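N-acetylcysteine deacetylase (Bacillus subtilis, PDB 1YSJ) probably catalyses the deacetylation of N-acetylcysteine to cysteine and acetate with two bound divalent metal ions, in a pathway that degrades S-(2-succino)cysteine. Local coordinates at residues A[38-41]-A[42-46]; A[45-48]-A[49-52]; A[118-122]-A[123-127]; A[130-133]-A[134-138]; A[371-375]-A[376-380]. The protein carries 1 engineered substitution. One frame throughout, in Å; residues are numbered along the deposited sequence.

Contact 1: A[38-41]-A[42-46]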
# COMPACT_ATOMS: atom_id res chain seq x y z
N ARG A 38 -11.18 10.35 -41.57
CA ARG A 38 -10.26 9.77 -40.59
C ARG A 38 -9.40 10.85 -39.93
O ARG A 38 -9.24 10.87 -38.71
CB ARG A 38 -9.36 8.72 -41.25
CG ARG A 38 -8.42 7.98 -40.28
CD ARG A 38 -7.06 8.67 -40.16
NE ARG A 38 -6.26 8.13 -39.06
CZ ARG A 38 -4.94 7.98 -39.07
NH1 ARG A 38 -4.32 7.48 -38.01
NH2 ARG A 38 -4.24 8.32 -40.14
N ARG A 39 -8.85 11.74 -40.76
CA ARG A 39 -7.92 12.76 -40.29
C ARG A 39 -8.60 13.89 -39.51
O ARG A 39 -8.02 14.42 -38.57
CB ARG A 39 -7.12 13.32 -41.44
CG ARG A 39 -6.18 12.32 -42.04
CD ARG A 39 -5.37 12.96 -43.13
NE ARG A 39 -4.50 11.99 -43.78
CZ ARG A 39 -3.51 12.31 -44.61
NH1 ARG A 39 -3.26 13.59 -44.87
NH2 ARG A 39 -2.77 11.35 -45.16
N ASP A 40 -9.82 14.23 -39.91
CA ASP A 40 -10.62 15.21 -39.17
C ASP A 40 -10.89 14.74 -37.74
O ASP A 40 -10.82 15.53 -36.80
CB ASP A 40 -11.93 15.50 -39.90
CG ASP A 40 -12.81 16.50 -39.15
OD1 ASP A 40 -12.27 17.39 -38.45
OD2 ASP A 40 -14.04 16.41 -39.27
N LEU A 41 -11.20 13.45 -37.59
CA LEU A 41 -11.43 12.86 -36.28
C LEU A 41 -10.14 12.74 -35.46
O LEU A 41 -10.12 13.06 -34.28
CB LEU A 41 -12.10 11.49 -36.42
CG LEU A 41 -13.44 11.43 -37.17
CD1 LEU A 41 -13.95 10.01 -37.15
CD2 LEU A 41 -14.49 12.40 -36.60
N HIS A 42 -9.07 12.27 -36.11
CA HIS A 42 -7.75 12.11 -35.49
C HIS A 42 -7.21 13.45 -34.98
O HIS A 42 -6.58 13.53 -33.93
CB HIS A 42 -6.77 11.50 -36.50
CG HIS A 42 -5.44 11.15 -35.92
ND1 HIS A 42 -5.16 9.91 -35.37
CD2 HIS A 42 -4.29 11.87 -35.82
CE1 HIS A 42 -3.92 9.89 -34.94
NE2 HIS A 42 -3.36 11.06 -35.20
N GLU A 43 -7.47 14.50 -35.75
CA GLU A 43 -7.06 15.86 -35.44
C GLU A 43 -7.86 16.46 -34.29
O GLU A 43 -7.35 17.29 -33.54
CB GLU A 43 -7.25 16.73 -36.68
CG GLU A 43 -6.44 17.99 -36.71
CD GLU A 43 -6.46 18.63 -38.08
OE1 GLU A 43 -6.14 19.84 -38.17
OE2 GLU A 43 -6.79 17.93 -39.06
N HIS A 44 -9.13 16.06 -34.16
CA HIS A 44 -10.01 16.55 -33.12
C HIS A 44 -10.56 15.40 -32.26
O HIS A 44 -11.76 15.10 -32.30
CB HIS A 44 -11.15 17.37 -33.73
CG HIS A 44 -10.69 18.47 -34.63
ND1 HIS A 44 -10.03 19.59 -34.17
CD2 HIS A 44 -10.78 18.62 -35.97
CE1 HIS A 44 -9.74 20.39 -35.18
NE2 HIS A 44 -10.19 19.82 -36.29
N PRO A 45 -9.68 14.74 -31.48
CA PRO A 45 -10.12 13.58 -30.72
C PRO A 45 -10.90 13.97 -29.46
O PRO A 45 -10.65 15.03 -28.88
CB PRO A 45 -8.81 12.89 -30.35
CG PRO A 45 -7.83 13.98 -30.26
CD PRO A 45 -8.25 15.03 -31.25
N GLU A 46 -11.83 13.12 -29.06
CA GLU A 46 -12.62 13.35 -27.86
C GLU A 46 -12.59 12.12 -26.95
O GLU A 46 -12.48 10.99 -27.42
CB GLU A 46 -14.07 13.74 -28.23
CG GLU A 46 -14.19 15.12 -28.90
CD GLU A 46 -15.57 15.39 -29.49
OE1 GLU A 46 -16.00 14.61 -30.37
OE2 GLU A 46 -16.22 16.39 -29.09
O HOH W 1 -5.34 6.69 -35.35
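The last turn of helix 28-43 places Arg38 and His42 alongside each other, one helical turn apart and pointing the same way. Arg38 NH1 comes 3.7 Å from His42 ND1, but the guanidinium and imidazole planes are turned 53° apart. Water 1 bridges the two groups: it accepts a bond from Arg38 NH1 at 3.0 Å, in the guanidinium plane, and is hydrogen-bonded to His42 ND1 at 3.2 Å. Asp125 OD2 takes Arg38 NE in a salt bridge and is also hydrogen-bonded to His42 ND1, while His42 NE2 is bonded to Glu105.

The helix itself runs out here. His42 N still bonds to Arg38 O at 3.0 Å, yet His44, the first residue to leave helical geometry, divides its N-H weakly between Asp40 O and Leu41 O, and Pro45 has no N-H to carry the ladder on. Asp40 meets His44, four residues on: OD1 comes to the edge of the His44 ring, 3.1 Å from CD2, with carboxylate and ring planes 80° apart. Asp40 gets there because CG stands opposite the backbone N (chi1 179°), while Glu43 CB lies over one face of the same imidazole, toward its rim.

Contact 2: A[45-48]-A[49-52]; sequences PELS and FQEV
Glu51 OE2 is gripped by two backbone N-H groups, that of Phe49 at 2.9 Å and that of Ala156, and it also rests 3.4 Å from Ser48 CA. Phe49 N approaches from above the carboxylate plane, 48° out of it. A bend at chi2 (90°) folds the Glu51 chain back so that its CD lies 3.5 Å from Leu47 O. The other oxygen, OE1, is hydrogen-bonded to Thr77, and the carboxylate is thereby fixed in its rotation.

The chain it braces is a type II beta turn from Leu47 to Gln50, part of the connection between helices 28-43 and 52-64. Gln50 N closes the turn on Leu47 O at 2.9 Å, and Phe49 takes the positive phi expected at the third position. Across the turn Gln50 and Leu47 run side by side, Gln50 NE2 lying 3.8 Å from Leu47 CB.

Glu46 serves the start of the next helix, where Glu51 holds the N-cap position. Its OE1 packs 3.3 Å from Glu51 CA and is bonded to Thr54, while OE2 takes the N-H of Glu53; the helix N terminus probably stabilises this charge. OE2 also lies 3.2 Å from Gln50 O, another acceptor. Ser48, whose OG is bonded to Asp99 OD2, brings the turn within about 4 Å, side chain to side chain, of the nickel ligand Glu158.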
# COMPACT_ATOMS: atom_id res chain seq x y z
N PRO A 45 -9.68 14.74 -31.48
CA PRO A 45 -10.12 13.58 -30.72
C PRO A 45 -10.90 13.97 -29.46
O PRO A 45 -10.65 15.03 -28.88
CB PRO A 45 -8.81 12.89 -30.35
CG PRO A 45 -7.83 13.98 -30.26
CD PRO A 45 -8.25 15.03 -31.25
N GLU A 46 -11.83 13.12 -29.06
CA GLU A 46 -12.62 13.35 -27.86
C GLU A 46 -12.59 12.12 -26.95
O GLU A 46 -12.48 10.99 -27.42
CB GLU A 46 -14.07 13.74 -28.23
CG GLU A 46 -14.19 15.12 -28.90
CD GLU A 46 -15.57 15.39 -29.49
OE1 GLU A 46 -16.00 14.61 -30.37
OE2 GLU A 46 -16.22 16.39 -29.09
N LEU A 47 -12.70 12.35 -25.64
CA LEU A 47 -12.66 11.27 -24.65
C LEU A 47 -14.01 10.56 -24.50
O LEU A 47 -15.02 11.08 -24.96
CB LEU A 47 -12.16 11.82 -23.30
CG LEU A 47 -10.75 12.44 -23.31
CD1 LEU A 47 -10.42 13.16 -22.02
CD2 LEU A 47 -9.71 11.38 -23.60
N SER A 48 -14.00 9.38 -23.88
CA SER A 48 -15.20 8.58 -23.60
C SER A 48 -16.36 9.41 -23.04
O SER A 48 -16.18 10.14 -22.07
CB SER A 48 -14.88 7.45 -22.61
OG SER A 48 -13.99 6.50 -23.16
N PHE A 49 -17.53 9.28 -23.67
CA PHE A 49 -18.76 10.02 -23.33
C PHE A 49 -18.70 11.54 -23.56
O PHE A 49 -19.62 12.27 -23.18
CB PHE A 49 -19.24 9.70 -21.90
CG PHE A 49 -19.82 8.32 -21.75
CD1 PHE A 49 -19.46 7.52 -20.67
CD2 PHE A 49 -20.73 7.81 -22.69
CE1 PHE A 49 -19.99 6.24 -20.52
CE2 PHE A 49 -21.26 6.53 -22.55
CZ PHE A 49 -20.89 5.74 -21.46
N GLN A 50 -17.62 12.01 -24.19
CA GLN A 50 -17.42 13.44 -24.46
C GLN A 50 -17.29 13.69 -25.96
O GLN A 50 -16.81 14.75 -26.39
CB GLN A 50 -16.17 13.95 -23.73
CG GLN A 50 -16.25 13.87 -22.21
CD GLN A 50 -15.12 14.62 -21.53
OE1 GLN A 50 -15.03 15.85 -21.60
NE2 GLN A 50 -14.25 13.87 -20.83
N GLU A 51 -17.75 12.72 -26.75
CA GLU A 51 -17.63 12.75 -28.21
C GLU A 51 -18.77 13.55 -28.84
O GLU A 51 -19.52 13.04 -29.68
CB GLU A 51 -17.57 11.33 -28.79
CG GLU A 51 -16.74 10.33 -28.00
CD GLU A 51 -17.54 9.57 -26.93
OE1 GLU A 51 -18.65 10.02 -26.57
OE2 GLU A 51 -17.06 8.53 -26.44
N VAL A 52 -18.88 14.81 -28.44
CA VAL A 52 -19.94 15.71 -28.92
C VAL A 52 -19.73 16.08 -30.39
O VAL A 52 -20.64 15.95 -31.21
CB VAL A 52 -20.03 16.98 -28.02
CG1 VAL A 52 -21.10 17.95 -28.53
CG2 VAL A 52 -20.33 16.58 -26.57

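Contact 3: A[118-122]-A[123-127]; sequences TMHAC and GHDFH. With NI (nickel (II) ion), chain C; NI (nickel (II) ion), chain D.
Asp125 lies along one face of the His120 ring from its CB onward. CB makes a CH-pi contact 3.9 Å from the His120 ring centroid and 15° off the normal; CG and OD1 then slide back past the ring toward His120 CB, with carboxylate and imidazole planes only 8° apart. The crowded position of CG, between backbone N and carbonyl carbon (chi1 53°), lays the carboxylate there. At the tip, OD1 accepts from water 1 at 2.8 Å, and this water also donates to His120 O; OD2 is left to Arg38 and His42 of helix 28-43.

His120 turns its edge to water 2, which is hydrogen-bonded to ND1 at 2.8 Å and accepts from His124 N at 3.0 Å. Water 2 thus sits at the N terminus of helix 124-139, just after the N-cap Gly123. This entry to the helix carries part of the dinuclear centre of the M20 peptidase family. Cys122 SG bridges both metals, 2.5 Å from the nickel ion of chain C and 2.6 Å from that of chain D, and His124 NE2 binds the chain C ion at 2.0 Å. His182 serves that same ion; Glu158 and His374 bind the other, and water 3 joins the two. An alanine in place of His120 would probably leave water 2 without its ring partner and Asp125 without the flat surface it lies on.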
# COMPACT_ATOMS: atom_id res chain seq x y z
N THR A 118 -4.83 14.58 -25.52
CA THR A 118 -5.82 13.67 -26.08
C THR A 118 -5.36 13.17 -27.45
O THR A 118 -4.80 13.93 -28.24
CB THR A 118 -7.23 14.32 -26.17
OG1 THR A 118 -7.59 14.84 -24.88
CG2 THR A 118 -8.29 13.31 -26.59
N MSE A 119 -5.57 11.88 -27.71
CA MSE A 119 -5.14 11.26 -28.96
C MSE A 119 -5.92 10.00 -29.28
O MSE A 119 -6.23 9.20 -28.39
CB MSE A 119 -3.65 10.92 -28.91
CG MSE A 119 -3.19 9.99 -30.02
SE MSE A 119 -1.36 9.34 -29.86
CE MSE A 119 -1.21 9.35 -27.95
N HIS A 120 -6.22 9.82 -30.57
CA HIS A 120 -6.74 8.57 -31.09
C HIS A 120 -5.61 7.55 -31.23
O HIS A 120 -5.19 7.22 -32.34
CB HIS A 120 -7.45 8.80 -32.43
CG HIS A 120 -8.91 9.10 -32.30
ND1 HIS A 120 -9.81 8.18 -31.81
CD2 HIS A 120 -9.63 10.21 -32.59
CE1 HIS A 120 -11.02 8.71 -31.80
NE2 HIS A 120 -10.94 9.94 -32.27
N ALA A 121 -5.13 7.05 -30.09
CA ALA A 121 -3.98 6.14 -30.05
C ALA A 121 -4.37 4.67 -30.18
O ALA A 121 -3.55 3.77 -30.01
CB ALA A 121 -3.18 6.36 -28.76
N CYS A 122 -5.64 4.42 -30.50
CA CYS A 122 -6.13 3.06 -30.67
C CYS A 122 -6.80 2.85 -32.04
O CYS A 122 -7.36 1.80 -32.30
CB CYS A 122 -7.09 2.70 -29.52
SG CYS A 122 -7.16 0.93 -29.13
N GLY A 123 -6.73 3.87 -32.89
CA GLY A 123 -7.25 3.79 -34.27
C GLY A 123 -8.76 3.83 -34.43
O GLY A 123 -9.28 3.41 -35.47
N HIS A 124 -9.47 4.35 -33.43
CA HIS A 124 -10.94 4.41 -33.47
C HIS A 124 -11.44 5.42 -34.51
O HIS A 124 -12.57 5.29 -35.01
CB HIS A 124 -11.49 4.74 -32.09
CG HIS A 124 -11.25 3.66 -31.07
ND1 HIS A 124 -11.88 3.65 -29.84
CD2 HIS A 124 -10.47 2.55 -31.11
CE1 HIS A 124 -11.48 2.59 -29.16
NE2 HIS A 124 -10.62 1.91 -29.91
N ASP A 125 -10.61 6.41 -34.81
CA ASP A 125 -10.85 7.31 -35.92
C ASP A 125 -10.90 6.50 -37.23
O ASP A 125 -11.83 6.67 -38.03
CB ASP A 125 -9.78 8.42 -35.98
CG ASP A 125 -8.35 7.89 -35.98
OD1 ASP A 125 -8.10 6.79 -35.42
OD2 ASP A 125 -7.46 8.58 -36.52
N PHE A 126 -9.92 5.62 -37.42
CA PHE A 126 -9.91 4.66 -38.53
C PHE A 126 -11.14 3.75 -38.58
O PHE A 126 -11.75 3.60 -39.64
CB PHE A 126 -8.62 3.82 -38.51
CG PHE A 126 -8.68 2.57 -39.36
CD1 PHE A 126 -8.58 2.65 -40.75
CD2 PHE A 126 -8.83 1.32 -38.77
CE1 PHE A 126 -8.64 1.51 -41.54
CE2 PHE A 126 -8.89 0.16 -39.55
CZ PHE A 126 -8.80 0.26 -40.94
N HIS A 127 -11.51 3.15 -37.45
CA HIS A 127 -12.70 2.28 -37.39
C HIS A 127 -13.94 3.03 -37.84
O HIS A 127 -14.72 2.52 -38.66
CB HIS A 127 -12.94 1.72 -35.99
CG HIS A 127 -11.81 0.90 -35.45
ND1 HIS A 127 -11.57 0.76 -34.10
CD2 HIS A 127 -10.83 0.21 -36.08
CE1 HIS A 127 -10.51 -0.00 -33.92
NE2 HIS A 127 -10.03 -0.35 -35.11
NI NI C . -9.57 0.21 -29.44
NI NI D . -7.90 1.01 -26.66
O HOH W 2 -8.63 5.81 -30.90
O HOH W 1 -5.34 6.69 -35.35
O HOH W 3 -9.59 -0.49 -27.69
O HOH W 4 -11.66 -0.70 -29.42
O HOH W 5 -7.57 -1.23 -26.06

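Contact 4: A[130-133]-A[134-138]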
# COMPACT_ATOMS: atom_id res chain seq x y z
N SER A 130 -13.88 4.04 -41.68
CA SER A 130 -14.08 2.79 -42.43
C SER A 130 -15.55 2.39 -42.50
O SER A 130 -16.06 2.10 -43.59
CB SER A 130 -13.28 1.64 -41.82
OG SER A 130 -11.89 1.81 -42.03
N ILE A 131 -16.21 2.37 -41.35
CA ILE A 131 -17.61 1.94 -41.26
C ILE A 131 -18.58 2.98 -41.84
O ILE A 131 -19.70 2.65 -42.24
CB ILE A 131 -17.98 1.51 -39.79
CG1 ILE A 131 -17.10 0.33 -39.33
CG2 ILE A 131 -19.46 1.13 -39.65
CD1 ILE A 131 -17.03 -0.85 -40.29
N ILE A 132 -18.14 4.24 -41.90
CA ILE A 132 -18.90 5.25 -42.64
C ILE A 132 -18.77 4.93 -44.13
O ILE A 132 -19.76 4.99 -44.87
CB ILE A 132 -18.43 6.70 -42.34
CG1 ILE A 132 -18.84 7.12 -40.93
CG2 ILE A 132 -19.03 7.68 -43.36
CD1 ILE A 132 -18.22 8.43 -40.47
N GLY A 133 -17.56 4.58 -44.55
CA GLY A 133 -17.32 4.08 -45.90
C GLY A 133 -18.24 2.94 -46.27
O GLY A 133 -18.90 2.98 -47.32
N THR A 134 -18.30 1.93 -45.40
CA THR A 134 -19.18 0.77 -45.58
C THR A 134 -20.62 1.21 -45.82
O THR A 134 -21.27 0.73 -46.76
CB THR A 134 -19.11 -0.17 -44.36
OG1 THR A 134 -17.78 -0.65 -44.20
CG2 THR A 134 -20.04 -1.37 -44.54
N ALA A 135 -21.11 2.12 -44.99
CA ALA A 135 -22.48 2.63 -45.10
C ALA A 135 -22.70 3.32 -46.45
O ALA A 135 -23.73 3.11 -47.09
CB ALA A 135 -22.79 3.58 -43.95
N MSE A 136 -21.71 4.10 -46.88
CA MSE A 136 -21.77 4.79 -48.17
C MSE A 136 -21.81 3.83 -49.36
O MSE A 136 -22.56 4.06 -50.31
CB MSE A 136 -20.62 5.79 -48.31
CG MSE A 136 -20.80 7.01 -47.42
SE MSE A 136 -19.30 8.25 -47.47
CE MSE A 136 -19.96 9.57 -46.16
N LEU A 137 -21.01 2.77 -49.30
CA LEU A 137 -20.99 1.75 -50.35
C LEU A 137 -22.28 0.95 -50.38
O LEU A 137 -22.78 0.60 -51.45
CB LEU A 137 -19.81 0.78 -50.17
CG LEU A 137 -18.36 1.28 -50.25
CD1 LEU A 137 -17.43 0.14 -49.87
CD2 LEU A 137 -18.01 1.83 -51.64
N LEU A 138 -22.82 0.64 -49.20
CA LEU A 138 -24.03 -0.16 -49.10
C LEU A 138 -25.27 0.65 -49.46
O LEU A 138 -26.27 0.10 -49.91
CB LEU A 138 -24.18 -0.77 -47.70
CG LEU A 138 -23.32 -2.00 -47.39
CD1 LEU A 138 -23.47 -2.41 -45.93
CD2 LEU A 138 -23.68 -3.16 -48.31
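Ile132 and Met136, the latter a selenomethionine, form the tight side of this helical contact: the two side chains run alongside each other, one turn apart, and Ile132 CG2 meets Met136 CE at 3.5 Å. Met136 keeps an extended chain beyond CG, which carries SE and CE outward and back toward the preceding turn, to that branch methyl; on the way CG passes 3.4 Å from Ile132 O. The opposing example is Ile131 with Thr134. They too point the same way, but Ile131 CD1 stays 4.0 Å from Thr134 OG1, and the hydroxyl finds its hydrogen-bond partner in Ser389 O of helix 384-402.

Leu137, partly exposed, marks the side nearer solvent. It lays CG 3.4 Å from Gly133 O; Gly133, one turn back, has no side chain for it to meet.

The backbone is regular beneath both sides, each N-H bonding to the carbonyl four residues earlier. Leu137 N meets Gly133 O at 2.9 Å, and Ala135 N meets Ile131 O at 3.1 Å.

Other elements divide the surface of the helix among themselves. Met136 and Leu137 touch Phe30 of helix 28-43, Thr134 packs on Phe392 of helix 384-402, and Ile131, Ala135 and Leu138 settle on Phe151 of strand 148-154. A helix packed on a mixed beta-sheet and flanked by neighbouring helices is characteristic of the alpha/beta metal-binding domain of M20 peptidases.

Contact 5: A[371-375]-A[376-380]. With NI (nickel (II) ion), chain D.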
# COMPACT_ATOMS: atom_id res chain seq x y z
N GLU A 371 3.70 0.95 -33.88
CA GLU A 371 3.59 0.78 -32.44
C GLU A 371 2.30 0.05 -32.08
O GLU A 371 1.37 -0.04 -32.89
CB GLU A 371 3.63 2.14 -31.72
CG GLU A 371 4.82 3.05 -32.09
CD GLU A 371 6.16 2.59 -31.51
OE1 GLU A 371 7.20 3.06 -32.01
OE2 GLU A 371 6.17 1.77 -30.56
N GLU A 372 2.25 -0.49 -30.87
CA GLU A 372 1.06 -1.17 -30.39
C GLU A 372 0.00 -0.17 -29.91
O GLU A 372 0.29 1.03 -29.74
CB GLU A 372 1.41 -2.20 -29.31
CG GLU A 372 2.15 -1.65 -28.10
CD GLU A 372 2.64 -2.75 -27.17
OE1 GLU A 372 3.17 -3.77 -27.67
OE2 GLU A 372 2.52 -2.59 -25.93
N TRP A 373 -1.22 -0.65 -29.70
CA TRP A 373 -2.31 0.19 -29.22
C TRP A 373 -1.89 1.00 -27.99
O TRP A 373 -1.17 0.50 -27.12
CB TRP A 373 -3.56 -0.64 -28.90
CG TRP A 373 -4.05 -1.52 -30.03
CD1 TRP A 373 -4.07 -1.23 -31.36
CD2 TRP A 373 -4.62 -2.83 -29.90
NE1 TRP A 373 -4.60 -2.28 -32.08
CE2 TRP A 373 -4.95 -3.27 -31.20
CE3 TRP A 373 -4.89 -3.67 -28.81
CZ2 TRP A 373 -5.54 -4.52 -31.45
CZ3 TRP A 373 -5.47 -4.91 -29.06
CH2 TRP A 373 -5.78 -5.33 -30.37
N HIS A 374 -2.33 2.27 -27.96
CA HIS A 374 -2.14 3.18 -26.81
C HIS A 374 -0.78 3.87 -26.74
O HIS A 374 -0.56 4.72 -25.87
CB HIS A 374 -2.48 2.49 -25.48
CG HIS A 374 -3.94 2.19 -25.31
ND1 HIS A 374 -4.59 2.36 -24.11
CD2 HIS A 374 -4.87 1.75 -26.19
CE1 HIS A 374 -5.86 2.02 -24.25
NE2 HIS A 374 -6.06 1.65 -25.50
N HIS A 375 0.12 3.53 -27.65
CA HIS A 375 1.42 4.18 -27.70
C HIS A 375 1.25 5.61 -28.24
O HIS A 375 0.46 5.82 -29.16
CB HIS A 375 2.38 3.38 -28.59
CG HIS A 375 3.82 3.75 -28.41
ND1 HIS A 375 4.68 3.03 -27.61
CD2 HIS A 375 4.55 4.77 -28.92
CE1 HIS A 375 5.87 3.59 -27.63
NE2 HIS A 375 5.82 4.65 -28.43
N PRO A 376 1.96 6.59 -27.66
CA PRO A 376 1.97 7.97 -28.17
C PRO A 376 2.32 8.12 -29.66
O PRO A 376 1.87 9.06 -30.31
CB PRO A 376 3.04 8.66 -27.31
CG PRO A 376 3.07 7.88 -26.05
CD PRO A 376 2.78 6.45 -26.44
N ALA A 377 3.12 7.19 -30.19
CA ALA A 377 3.56 7.23 -31.59
C ALA A 377 2.78 6.26 -32.48
O ALA A 377 3.17 6.02 -33.63
CB ALA A 377 5.06 6.96 -31.69
N PHE A 378 1.68 5.73 -31.95
CA PHE A 378 0.80 4.81 -32.67
C PHE A 378 0.41 5.33 -34.05
O PHE A 378 0.02 6.50 -34.20
CB PHE A 378 -0.45 4.52 -31.82
CG PHE A 378 -1.54 3.80 -32.56
CD1 PHE A 378 -1.60 2.41 -32.55
CD2 PHE A 378 -2.53 4.51 -33.24
CE1 PHE A 378 -2.63 1.73 -33.22
CE2 PHE A 378 -3.55 3.84 -33.92
CZ PHE A 378 -3.60 2.44 -33.90
N THR A 379 0.52 4.46 -35.06
CA THR A 379 0.21 4.80 -36.45
C THR A 379 -0.61 3.71 -37.13
O THR A 379 -0.75 2.59 -36.62
CB THR A 379 1.50 4.98 -37.30
OG1 THR A 379 2.33 3.82 -37.15
CG2 THR A 379 2.27 6.24 -36.89
N LEU A 380 -1.14 4.04 -38.31
CA LEU A 380 -1.81 3.07 -39.17
C LEU A 380 -1.68 3.51 -40.63
O LEU A 380 -1.64 4.70 -40.93
CB LEU A 380 -3.28 2.87 -38.76
CG LEU A 380 -4.22 4.08 -38.75
CD1 LEU A 380 -5.05 4.16 -40.04
CD2 LEU A 380 -5.13 4.02 -37.53
NI NI D . -7.90 1.01 -26.66
O HOH W 6 1.07 1.50 -34.90
O HOH W 3 -9.59 -0.49 -27.69
O HOH W 5 -7.57 -1.23 -26.06
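The His375 ring is covered on both faces: Glu371 OE2 lies over the centre of one, 3.4 Å above the plane, and Pro376 CD makes a CH-pi contact on the other, 3.7 Å from the centroid. At its edge Ala377 N comes 3.1 Å from His375 CD2. The setting is a loop of two successive beta turns, type II from Glu372 to His375 and type I from His375 to Phe378, between strand 360-366 and helix 384-402. With CG opposite the backbone N (chi1 -164°), the imidazole lies against the start of the second turn. Glu371 CG lies 3.9 Å from Ala377 CB, and the bend beyond it at chi2 (-73°) swings the carboxylate over the ring. An alanine here instead of His375 would probably set the Glu371 carboxylate free to turn and strip Pro376 of its aromatic partner.

Phe378 N closes the type I turn on His375 O at 3.0 Å. The Phe378 ring runs beside Trp373, whose edge it meets in plane, CE1 to CD1 at 3.8 Å; Trp373 NE1 is bonded to Asn183 O. Water 6 accepts from both Glu371 N and Thr379 N. His374 takes the positive phi of the type II turn; its CB points away from residues 376-380, and its NE2 binds the nickel ion of chain D at 2.3 Å.

From the N terminus, contact 1 ends helix 28-43 and runs directly into contact 2, with which it shares Pro45 and Glu46; contact 2 turns the chain into helix 52-64. Apart from that overlap the contacts, all of them local, follow in series, and none encloses another. Contact 3 opens helix 124-139 and meets contact 1 through water 1 and the packing of His120 on Pro45, while Thr118 touches Leu47 of contact 2. Contact 4 continues the same helix, about 18 Å between centres from contact 3. Contact 5, in the loop before helix 384-402, returns to contact 3: Ala121 O probably accepts from His374 N, and both contacts bind the chain D nickel.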